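Local coordinates for outer membrane protein SusF (PDB 4FE9) that binds starch at the bacterial cell surface through carbohydrate-binding modules, before the glycan is transported into the periplasm for degradation, at residues T144-D149 with F248-T253; T160-N165 with N191-P196. All coordinates share one frame; numbering follows the deposited sequence.

SusF illustrates how contacts distant in sequence can join one carbohydrate-binding module at two places, only one of them at the sugar. From the N terminus, the chain leaves strand 128-141 and runs through the loop 144-149, which contact 1 joins to 248-253 at the start of strand 251-256, closing a loop of nearly a hundred residues. Contact 2 is nested inside that loop: 160-165, following strand 153-157, meets strand 191-196 and closes a much shorter excursion. Both contacts reach the same antiparallel sheet, with centres about 18 Å apart, and they touch where D149 packs on P196. Contact 1 packs the start of the module against strand 251-256, whereas contact 2 forms part of its glycan site.

Contact 1. Residues T144-D149 with F248-T253; sequences TTPAVD and FNYRFT. With EDO (1,2-ethanediol), chain E.
The ring of Y250 has P146 over one face, with CD 4.0 Å from the ring centroid and 28° off its normal, a CH-pi contact. T145 approaches the same ring obliquely near its CD1-CE1 side, its CB lying 3.7 Å from Y250 CE1. Beyond the segments, W227 meets Y250 edge-to-face and also touches P146. The phenol oxygen ends against the proline, Y250 OH being 3.3 Å from P146 CB. Water extends the contact at two places. One molecule is hydrogen-bonded to Y250 OH and donates to A147 O at 2.8 Å, so the phenol is linked to the loop backbone beyond the proline. At T145, OG1 sits between its backbone N and carbonyl carbon (chi1 66°), with CG2 beside the N; this turns the hydroxyl to a second water, 2.6 Å from T145 OG1, which donates to F248 O. The contact is thus an example of aromatic packing extended by solvent bridges. With a leucine in place of Y250, P146 would probably lose its aromatic platform and the water on A147 O its phenol partner. Farther along the strand, T253 OG1 is hydrogen-bonded to a bound 1,2-ethanediol molecule, probably from the crystallisation liquor, 3.3 Å from its O2. Opposite D246 the chain accommodates two residues, Y250 and R251, in a G1 beta bulge where strand 251-256 begins, Y250 having positive phi (50°). The bulge belongs to the antiparallel sheet of the first carbohydrate-binding module, and its tyrosine packs against the loop between strands 128-141 and 153-157, at the module's N-terminal edge.

Contact 2. Residues T160-N165 with N191-P196; sequences TGWDGN and NFKIFP. With GLC (alpha-D-glucopyranose), chain B; GLC (alpha-D-glucopyranose), chain C.
Part of the glycan-binding site of the first carbohydrate-binding module is formed here by a loop tryptophan and the polar side chains of a strand, illustrating how an aromatic platform and hydrogen-bonding groups share the recognition of a sugar. W162, at the centre of an inverse gamma turn, lays its indole beside strand 191-196: CH2 comes 3.7 Å from F192 CA, and CZ2 comes 3.6 Å from N191 O. Both backbone atoms approach the ring obliquely. Farther round the indole, W162 CZ3 lies 4.2 Å from K193 CD. One indole face carries C6 of the chain B glucose, 3.4 Å above the ring plane and offset toward its rim, while O5 of the chain C glucose lies 3.2 Å from W162 CZ2. The strand supplies the polar grip. K193, with CG beside its backbone N (chi1 -75°) and the chain extended beyond, delivers NZ to two hydroxyls of the chain B glucose, donating to O2 and O3 at 2.8 Å each. N191 ND2 donates to O6 of the chain C glucose at 3.0 Å, with an N-H...O angle of 158°. Adjacent sugars are thus held by different residues of one strand, with the indole touching both. W162 NE1 is hydrogen-bonded to D158 OD2, which like D216 also bonds glucose, and N191 OD1 to N234 ND2, a second-shell bond that would steady the amide. Strand 191-196 lies between strands 153-157 and 233-234 in the antiparallel sheet; W162 also rests on V156 of the former, while F192 reaches I243 of strand 241-246.

Contact 1. Residues T144-D149 with F248-T253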
ATOM      1  N   THR A 144     -19.449  -3.161 -19.824  1.00  9.21           N
ATOM      2  CA  THR A 144     -18.889  -4.466 -19.519  1.00 10.01           C
ATOM      3  C   THR A 144     -17.398  -4.505 -19.833  1.00  9.64           C
ATOM      4  O   THR A 144     -16.959  -3.988 -20.842  1.00 11.43           O
ATOM      5  CB  THR A 144     -19.650  -5.523 -20.323  1.00 10.15           C
ATOM      6  OG1 THR A 144     -21.005  -5.547 -19.847  1.00 11.11           O
ATOM      7  CG2 THR A 144     -19.022  -6.925 -20.157  1.00  9.59           C
ATOM      8  N   THR A 145     -16.610  -4.965 -18.888  1.00 12.13           N
ATOM      9  CA  THR A 145     -15.165  -5.079 -19.126  1.00 12.61           C
ATOM     10  C   THR A 145     -14.830  -6.392 -19.818  1.00 13.21           C
ATOM     11  O   THR A 145     -15.674  -7.295 -19.871  1.00 14.66           O
ATOM     12  CB  THR A 145     -14.379  -4.921 -17.865  1.00 12.03           C
ATOM     13  OG1 THR A 145     -14.650  -6.013 -16.992  1.00 12.43           O
ATOM     14  CG2 THR A 145     -14.756  -3.583 -17.140  1.00 11.85           C
ATOM     15  N   PRO A 146     -13.626  -6.486 -20.420  1.00 12.53           N
ATOM     16  CA  PRO A 146     -13.262  -7.786 -20.993  1.00 12.25           C
ATOM     17  C   PRO A 146     -13.406  -8.922 -20.008  1.00 10.95           C
ATOM     18  O   PRO A 146     -13.248  -8.734 -18.797  1.00  9.27           O
ATOM     19  CB  PRO A 146     -11.783  -7.591 -21.436  1.00 12.71           C
ATOM     20  CG  PRO A 146     -11.632  -6.026 -21.584  1.00 11.81           C
ATOM     21  CD  PRO A 146     -12.523  -5.493 -20.495  1.00 12.22           C
ATOM     22  N   ALA A 147     -13.699 -10.107 -20.524  1.00 11.30           N
ATOM     23  CA  ALA A 147     -13.636 -11.332 -19.712  1.00 12.57           C
ATOM     24  C   ALA A 147     -12.214 -11.565 -19.175  1.00 13.94           C
ATOM     25  O   ALA A 147     -11.244 -11.164 -19.791  1.00 13.51           O
ATOM     26  CB  ALA A 147     -14.089 -12.538 -20.548  1.00 12.35           C
ATOM     27  N   VAL A 148     -12.110 -12.159 -17.998  1.00 15.05           N
ATOM     28  CA  VAL A 148     -10.824 -12.604 -17.480  1.00 16.38           C
ATOM     29  C   VAL A 148     -10.304 -13.799 -18.292  1.00 15.96           C
ATOM     30  O   VAL A 148     -11.067 -14.694 -18.638  1.00 15.15           O
ATOM     31  CB  VAL A 148     -10.923 -12.990 -15.980  1.00 16.31           C
ATOM     32  CG1 VAL A 148      -9.591 -13.526 -15.497  1.00 18.36           C
ATOM     33  CG2 VAL A 148     -11.305 -11.771 -15.153  1.00 18.50           C
ATOM     34  N   ASP A 149      -9.080 -13.686 -18.799  1.00 16.78           N
ATOM     35  CA  ASP A 149      -8.516 -14.779 -19.616  1.00 15.84           C
ATOM     36  C   ASP A 149      -8.143 -15.941 -18.684  1.00 15.52           C
ATOM     37  O   ASP A 149      -7.467 -15.725 -17.697  1.00 14.62           O
ATOM     38  CB  ASP A 149      -7.287 -14.293 -20.393  1.00 15.51           C
ATOM     39  CG  ASP A 149      -6.865 -15.266 -21.491  1.00 17.26           C
ATOM     40  OD1 ASP A 149      -6.936 -14.894 -22.681  1.00 18.82           O
ATOM     41  OD2 ASP A 149      -6.570 -16.438 -21.168  1.00 18.01           O
ATOM     42  N   PHE A 248      -9.974  -6.481 -12.436  1.00 13.28           N
ATOM     43  CA  PHE A 248     -11.370  -6.248 -12.065  1.00 14.48           C
ATOM     44  C   PHE A 248     -11.715  -4.759 -12.206  1.00 14.11           C
ATOM     45  O   PHE A 248     -12.610  -4.400 -12.977  1.00 13.95           O
ATOM     46  CB  PHE A 248     -11.638  -6.728 -10.626  1.00 14.57           C
ATOM     47  CG  PHE A 248     -13.023  -6.384 -10.116  1.00 16.74           C
ATOM     48  CD1 PHE A 248     -14.144  -7.038 -10.632  1.00 18.67           C
ATOM     49  CD2 PHE A 248     -13.213  -5.282  -9.267  1.00 21.67           C
ATOM     50  CE1 PHE A 248     -15.436  -6.680 -10.231  1.00 23.86           C
ATOM     51  CE2 PHE A 248     -14.505  -4.906  -8.858  1.00 25.71           C
ATOM     52  CZ  PHE A 248     -15.625  -5.622  -9.341  1.00 18.68           C
ATOM     53  N   ASN A 249     -10.884  -3.909 -11.593  1.00 13.14           N
ATOM     54  CA  ASN A 249     -10.958  -2.449 -11.786  1.00 13.73           C
ATOM     55  C   ASN A 249     -10.314  -1.923 -13.069  1.00 12.59           C
ATOM     56  O   ASN A 249     -10.582  -0.800 -13.464  1.00 11.33           O
ATOM     57  CB  ASN A 249     -10.386  -1.722 -10.583  1.00 12.01           C
ATOM     58  CG  ASN A 249     -11.119  -2.058  -9.324  1.00 17.57           C
ATOM     59  OD1 ASN A 249     -12.345  -1.857  -9.240  1.00 17.28           O
ATOM     60  ND2 ASN A 249     -10.436  -2.748  -8.412  1.00 14.23           N
ATOM     61  N   TYR A 250      -9.573  -2.791 -13.773  1.00 11.21           N
ATOM     62  CA  TYR A 250      -8.788  -2.397 -15.004  1.00 10.75           C
ATOM     63  C   TYR A 250      -7.904  -1.175 -14.810  1.00  9.51           C
ATOM     64  O   TYR A 250      -8.161  -0.105 -15.360  1.00  8.52           O
ATOM     65  CB  TYR A 250      -9.678  -2.248 -16.221  1.00 10.86           C
ATOM     66  CG  TYR A 250      -9.953  -3.552 -16.873  1.00 14.08           C
ATOM     67  CD1 TYR A 250     -10.849  -4.460 -16.295  1.00 14.91           C
ATOM     68  CD2 TYR A 250      -9.139  -4.004 -17.908  1.00 12.91           C
ATOM     69  CE1 TYR A 250     -10.984  -5.768 -16.803  1.00 18.75           C
ATOM     70  CE2 TYR A 250      -9.281  -5.299 -18.432  1.00 19.24           C
ATOM     71  CZ  TYR A 250     -10.150  -6.185 -17.843  1.00 17.19           C
ATOM     72  OH  TYR A 250     -10.330  -7.418 -18.424  1.00 28.14           O
ATOM     73  N   ARG A 251      -6.944  -1.316 -13.931  1.00  8.70           N
ATOM     74  CA  ARG A 251      -6.007  -0.259 -13.643  1.00 10.03           C
ATOM     75  C   ARG A 251      -4.638  -0.918 -13.610  1.00 10.61           C
ATOM     76  O   ARG A 251      -4.543  -2.116 -13.317  1.00  8.76           O
ATOM     77  CB  ARG A 251      -6.295   0.336 -12.261  1.00  9.14           C
ATOM     78  CG  ARG A 251      -7.234   1.585 -12.313  1.00 16.74           C
ATOM     79  CD  ARG A 251      -6.894   2.610 -11.189  1.00 27.46           C
ATOM     80  NE  ARG A 251      -7.281   3.950 -11.595  1.00 38.85           N
ATOM     81  CZ  ARG A 251      -6.448   4.967 -11.726  1.00 36.56           C
ATOM     82  NH1 ARG A 251      -5.207   4.873 -11.281  1.00 31.65           N
ATOM     83  NH2 ARG A 251      -6.912   6.139 -12.121  1.00 47.30           N
ATOM     84  N   PHE A 252      -3.582  -0.112 -13.808  1.00  9.60           N
ATOM     85  CA  PHE A 252      -2.217  -0.605 -13.732  1.00  9.35           C
ATOM     86  C   PHE A 252      -1.400   0.374 -12.922  1.00 10.06           C
ATOM     87  O   PHE A 252      -1.737   1.569 -12.854  1.00  8.56           O
ATOM     88  CB  PHE A 252      -1.645  -0.746 -15.126  1.00  9.75           C
ATOM     89  CG  PHE A 252      -1.290   0.573 -15.775  1.00  9.06           C
ATOM     90  CD1 PHE A 252      -2.181   1.192 -16.654  1.00  7.66           C
ATOM     91  CD2 PHE A 252      -0.086   1.214 -15.465  1.00 12.37           C
ATOM     92  CE1 PHE A 252      -1.870   2.434 -17.236  1.00 12.12           C
ATOM     93  CE2 PHE A 252       0.232   2.451 -16.012  1.00  7.82           C
ATOM     94  CZ  PHE A 252      -0.648   3.066 -16.910  1.00 10.29           C
ATOM     95  N   THR A 253      -0.399  -0.128 -12.207  1.00  9.49           N
ATOM     96  CA  THR A 253       0.687   0.723 -11.732  1.00 11.24           C
ATOM     97  C   THR A 253       2.034   0.149 -12.175  1.00 11.21           C
ATOM     98  O   THR A 253       2.156  -1.054 -12.429  1.00 11.29           O
ATOM     99  CB  THR A 253       0.708   0.811 -10.228  1.00 10.52           C
ATOM    100  OG1 THR A 253       0.777  -0.509  -9.701  1.00 13.84           O
ATOM    101  CG2 THR A 253      -0.571   1.552  -9.693  1.00 12.60           C
TER
HETATM  102  C1  EDO E 510      -3.533  -1.361 -10.213  1.00 29.21           C
HETATM  103  O1  EDO E 510      -4.265  -0.656  -9.217  1.00 25.02           O
HETATM  104  C2  EDO E 510      -2.739  -2.477  -9.564  1.00 29.09           C
HETATM  105  O2  EDO E 510      -1.945  -1.931  -8.512  1.00 37.26           O
HETATM  106  O   HOH W   1     -14.387  -5.863 -14.429  1.00 11.91           O
HETATM  107  O   HOH W   2      -8.998  -9.498 -19.983  1.00 14.21           O

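Contact 2. Residues T160-N165 with N191-P196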
ATOM      1  N   THR A 160      11.436  -6.707 -23.304  1.00 15.00           N
ATOM      2  CA  THR A 160      11.390  -8.106 -23.638  1.00 13.64           C
ATOM      3  C   THR A 160      11.777  -8.339 -25.096  1.00 15.44           C
ATOM      4  O   THR A 160      12.240  -9.414 -25.432  1.00 15.37           O
ATOM      5  CB  THR A 160       9.950  -8.750 -23.393  1.00 15.73           C
ATOM      6  OG1 THR A 160       9.000  -8.224 -24.352  1.00 12.45           O
ATOM      7  CG2 THR A 160       9.454  -8.486 -21.961  1.00 12.09           C
ATOM      8  N   GLY A 161      11.372  -7.420 -25.975  1.00 14.13           N
ATOM      9  CA  GLY A 161      11.224  -7.731 -27.396  1.00 15.25           C
ATOM     10  C   GLY A 161       9.760  -7.941 -27.760  1.00 16.38           C
ATOM     11  O   GLY A 161       9.030  -8.629 -27.057  1.00 15.92           O
ATOM     12  N   TRP A 162       9.313  -7.280 -28.817  1.00 15.30           N
ATOM     13  CA  TRP A 162       7.913  -7.299 -29.161  1.00 15.07           C
ATOM     14  C   TRP A 162       7.541  -8.585 -29.945  1.00 14.92           C
ATOM     15  O   TRP A 162       7.157  -8.516 -31.086  1.00 15.07           O
ATOM     16  CB  TRP A 162       7.543  -6.031 -29.951  1.00 12.74           C
ATOM     17  CG  TRP A 162       7.707  -4.754 -29.150  1.00 13.26           C
ATOM     18  CD1 TRP A 162       8.835  -3.977 -29.060  1.00 17.61           C
ATOM     19  CD2 TRP A 162       6.709  -4.105 -28.336  1.00 15.34           C
ATOM     20  NE1 TRP A 162       8.604  -2.905 -28.208  1.00 19.74           N
ATOM     21  CE2 TRP A 162       7.296  -2.944 -27.790  1.00 14.23           C
ATOM     22  CE3 TRP A 162       5.371  -4.391 -28.025  1.00 13.22           C
ATOM     23  CZ2 TRP A 162       6.571  -2.034 -26.995  1.00 13.53           C
ATOM     24  CZ3 TRP A 162       4.681  -3.526 -27.169  1.00 18.19           C
ATOM     25  CH2 TRP A 162       5.282  -2.373 -26.659  1.00 10.96           C
ATOM     26  N   ASP A 163       7.601  -9.753 -29.284  1.00 15.65           N
ATOM     27  CA  ASP A 163       7.150 -10.993 -29.926  1.00 15.37           C
ATOM     28  C   ASP A 163       6.680 -12.091 -28.942  1.00 14.89           C
ATOM     29  O   ASP A 163       6.827 -11.963 -27.729  1.00 14.36           O
ATOM     30  CB  ASP A 163       8.217 -11.520 -30.859  1.00 16.57           C
ATOM     31  CG  ASP A 163       9.529 -11.811 -30.138  1.00 19.98           C
ATOM     32  OD1 ASP A 163       9.532 -12.626 -29.183  1.00 32.64           O
ATOM     33  OD2 ASP A 163      10.544 -11.181 -30.484  1.00 41.03           O
ATOM     34  N   GLY A 164       5.926 -13.043 -29.455  1.00 14.81           N
ATOM     35  CA  GLY A 164       5.314 -14.040 -28.598  1.00 14.22           C
ATOM     36  C   GLY A 164       6.334 -14.773 -27.741  1.00 15.79           C
ATOM     37  O   GLY A 164       6.111 -14.973 -26.542  1.00 14.40           O
ATOM     38  N   ASN A 165       7.461 -15.174 -28.345  1.00 15.48           N
ATOM     39  CA  ASN A 165       8.469 -15.968 -27.609  1.00 17.11           C
ATOM     40  C   ASN A 165       9.049 -15.235 -26.428  1.00 16.22           C
ATOM     41  O   ASN A 165       9.478 -15.856 -25.484  1.00 16.67           O
ATOM     42  CB  ASN A 165       9.618 -16.448 -28.526  1.00 17.64           C
ATOM     43  CG  ASN A 165       9.161 -17.468 -29.567  1.00 21.83           C
ATOM     44  OD1 ASN A 165       8.208 -18.237 -29.341  1.00 27.98           O
ATOM     45  ND2 ASN A 165       9.793 -17.426 -30.747  1.00 24.88           N
ATOM     46  N   ASN A 191       8.460   1.162 -23.094  1.00 11.49           N
ATOM     47  CA  ASN A 191       7.065   0.967 -23.487  1.00 10.89           C
ATOM     48  C   ASN A 191       6.687  -0.497 -23.385  1.00 10.64           C
ATOM     49  O   ASN A 191       7.525  -1.382 -23.626  1.00  9.94           O
ATOM     50  CB  ASN A 191       6.852   1.460 -24.910  1.00 10.25           C
ATOM     51  CG  ASN A 191       6.967   2.967 -25.009  1.00 12.97           C
ATOM     52  OD1 ASN A 191       6.575   3.676 -24.094  1.00 10.55           O
ATOM     53  ND2 ASN A 191       7.644   3.444 -26.043  1.00 10.36           N
ATOM     54  N   PHE A 192       5.449  -0.763 -22.981  1.00  8.88           N
ATOM     55  CA  PHE A 192       4.954  -2.125 -22.993  1.00  9.26           C
ATOM     56  C   PHE A 192       3.437  -2.194 -23.155  1.00  8.57           C
ATOM     57  O   PHE A 192       2.721  -1.219 -22.876  1.00  8.83           O
ATOM     58  CB  PHE A 192       5.387  -2.857 -21.731  1.00  8.68           C
ATOM     59  CG  PHE A 192       4.755  -2.325 -20.463  1.00  7.64           C
ATOM     60  CD1 PHE A 192       3.632  -2.953 -19.916  1.00  5.96           C
ATOM     61  CD2 PHE A 192       5.299  -1.246 -19.800  1.00  5.22           C
ATOM     62  CE1 PHE A 192       3.047  -2.479 -18.765  1.00  6.33           C
ATOM     63  CE2 PHE A 192       4.731  -0.776 -18.608  1.00  7.47           C
ATOM     64  CZ  PHE A 192       3.609  -1.429 -18.081  1.00 10.08           C
ATOM     65  N   LYS A 193       2.952  -3.367 -23.522  1.00  8.17           N
ATOM     66  CA  LYS A 193       1.515  -3.671 -23.441  1.00  8.73           C
ATOM     67  C   LYS A 193       1.263  -4.949 -22.628  1.00  9.42           C
ATOM     68  O   LYS A 193       2.177  -5.748 -22.424  1.00  8.90           O
ATOM     69  CB  LYS A 193       0.928  -3.788 -24.843  1.00  8.02           C
ATOM     70  CG  LYS A 193       0.759  -2.412 -25.530  1.00  7.97           C
ATOM     71  CD  LYS A 193       0.552  -2.530 -27.040  1.00 10.34           C
ATOM     72  CE  LYS A 193      -0.118  -1.274 -27.545  1.00  6.98           C
ATOM     73  NZ  LYS A 193      -0.274  -1.178 -28.996  1.00  6.30           N
ATOM     74  N   ILE A 194       0.003  -5.155 -22.229  1.00  8.53           N
ATOM     75  CA  ILE A 194      -0.421  -6.358 -21.569  1.00  7.74           C
ATOM     76  C   ILE A 194      -1.292  -7.153 -22.513  1.00  7.84           C
ATOM     77  O   ILE A 194      -2.132  -6.591 -23.206  1.00  7.91           O
ATOM     78  CB  ILE A 194      -1.237  -6.025 -20.351  1.00  9.16           C
ATOM     79  CG1 ILE A 194      -0.391  -5.253 -19.342  1.00  9.08           C
ATOM     80  CG2 ILE A 194      -1.776  -7.299 -19.683  1.00  8.34           C
ATOM     81  CD1 ILE A 194      -1.258  -4.460 -18.326  1.00 17.17           C
ATOM     82  N   PHE A 195      -1.009  -8.428 -22.654  1.00  5.96           N
ATOM     83  CA  PHE A 195      -1.814  -9.255 -23.543  1.00  8.47           C
ATOM     84  C   PHE A 195      -2.459 -10.361 -22.759  1.00  8.72           C
ATOM     85  O   PHE A 195      -1.803 -11.012 -21.966  1.00 10.03           O
ATOM     86  CB  PHE A 195      -0.957  -9.832 -24.669  1.00  7.22           C
ATOM     87  CG  PHE A 195      -0.519  -8.813 -25.664  1.00  8.38           C
ATOM     88  CD1 PHE A 195       0.588  -8.002 -25.408  1.00 12.95           C
ATOM     89  CD2 PHE A 195      -1.296  -8.540 -26.762  1.00  9.33           C
ATOM     90  CE1 PHE A 195       0.924  -6.975 -26.276  1.00  7.85           C
ATOM     91  CE2 PHE A 195      -0.970  -7.510 -27.622  1.00 12.93           C
ATOM     92  CZ  PHE A 195       0.175  -6.785 -27.419  1.00  8.39           C
ATOM     93  N   PRO A 196      -3.768 -10.595 -22.987  1.00 11.46           N
ATOM     94  CA  PRO A 196      -4.340 -11.852 -22.534  1.00 11.50           C
ATOM     95  C   PRO A 196      -3.657 -13.035 -23.225  1.00 12.06           C
ATOM     96  O   PRO A 196      -3.279 -12.940 -24.391  1.00 12.45           O
ATOM     97  CB  PRO A 196      -5.819 -11.751 -22.967  1.00 12.11           C
ATOM     98  CG  PRO A 196      -5.841 -10.768 -24.038  1.00 13.23           C
ATOM     99  CD  PRO A 196      -4.714  -9.804 -23.791  1.00 10.35           C
TER
HETATM  100  C1  GLC B   6       3.358  -3.271 -31.804  1.00 11.68           C
HETATM  101  C2  GLC B   6       2.642  -2.637 -30.619  1.00 15.99           C
HETATM  102  C3  GLC B   6       3.061  -1.172 -30.485  1.00 15.62           C
HETATM  103  C4  GLC B   6       4.566  -1.095 -30.331  1.00 14.82           C
HETATM  104  C5  GLC B   6       5.255  -1.824 -31.479  1.00 13.95           C
HETATM  105  C6  GLC B   6       6.745  -1.890 -31.189  1.00 15.44           C
HETATM  106  O2  GLC B   6       1.228  -2.666 -30.854  1.00 17.91           O
HETATM  107  O3  GLC B   6       2.432  -0.635 -29.333  1.00 14.39           O
HETATM  108  O4  GLC B   6       4.996   0.255 -30.293  1.00 13.95           O
HETATM  109  O5  GLC B   6       4.776  -3.202 -31.592  1.00 14.38           O
HETATM  110  O6  GLC B   6       7.394  -2.418 -32.320  1.00 13.09           O
HETATM  111  C1  GLC C   7       5.227   0.681 -28.978  1.00 13.81           C
HETATM  112  C2  GLC C   7       4.679   2.064 -28.790  1.00 16.31           C
HETATM  113  C3  GLC C   7       5.350   3.043 -29.730  1.00 13.09           C
HETATM  114  C4  GLC C   7       6.865   2.907 -29.677  1.00 19.10           C
HETATM  115  C5  GLC C   7       7.373   1.683 -29.439  1.00 18.80           C
HETATM  116  C6  GLC C   7       8.869   1.543 -29.380  1.00 23.14           C
HETATM  117  O2  GLC C   7       3.267   2.037 -29.057  1.00 13.67           O
HETATM  118  O3  GLC C   7       4.922   4.353 -29.381  1.00 14.54           O
HETATM  119  O4  GLC C   7       7.634   3.641 -30.674  1.00 19.69           O
HETATM  120  O5  GLC C   7       6.611   0.681 -28.715  1.00 17.87           O
HETATM  121  O6  GLC C   7       9.271   1.853 -28.044  1.00 20.37           O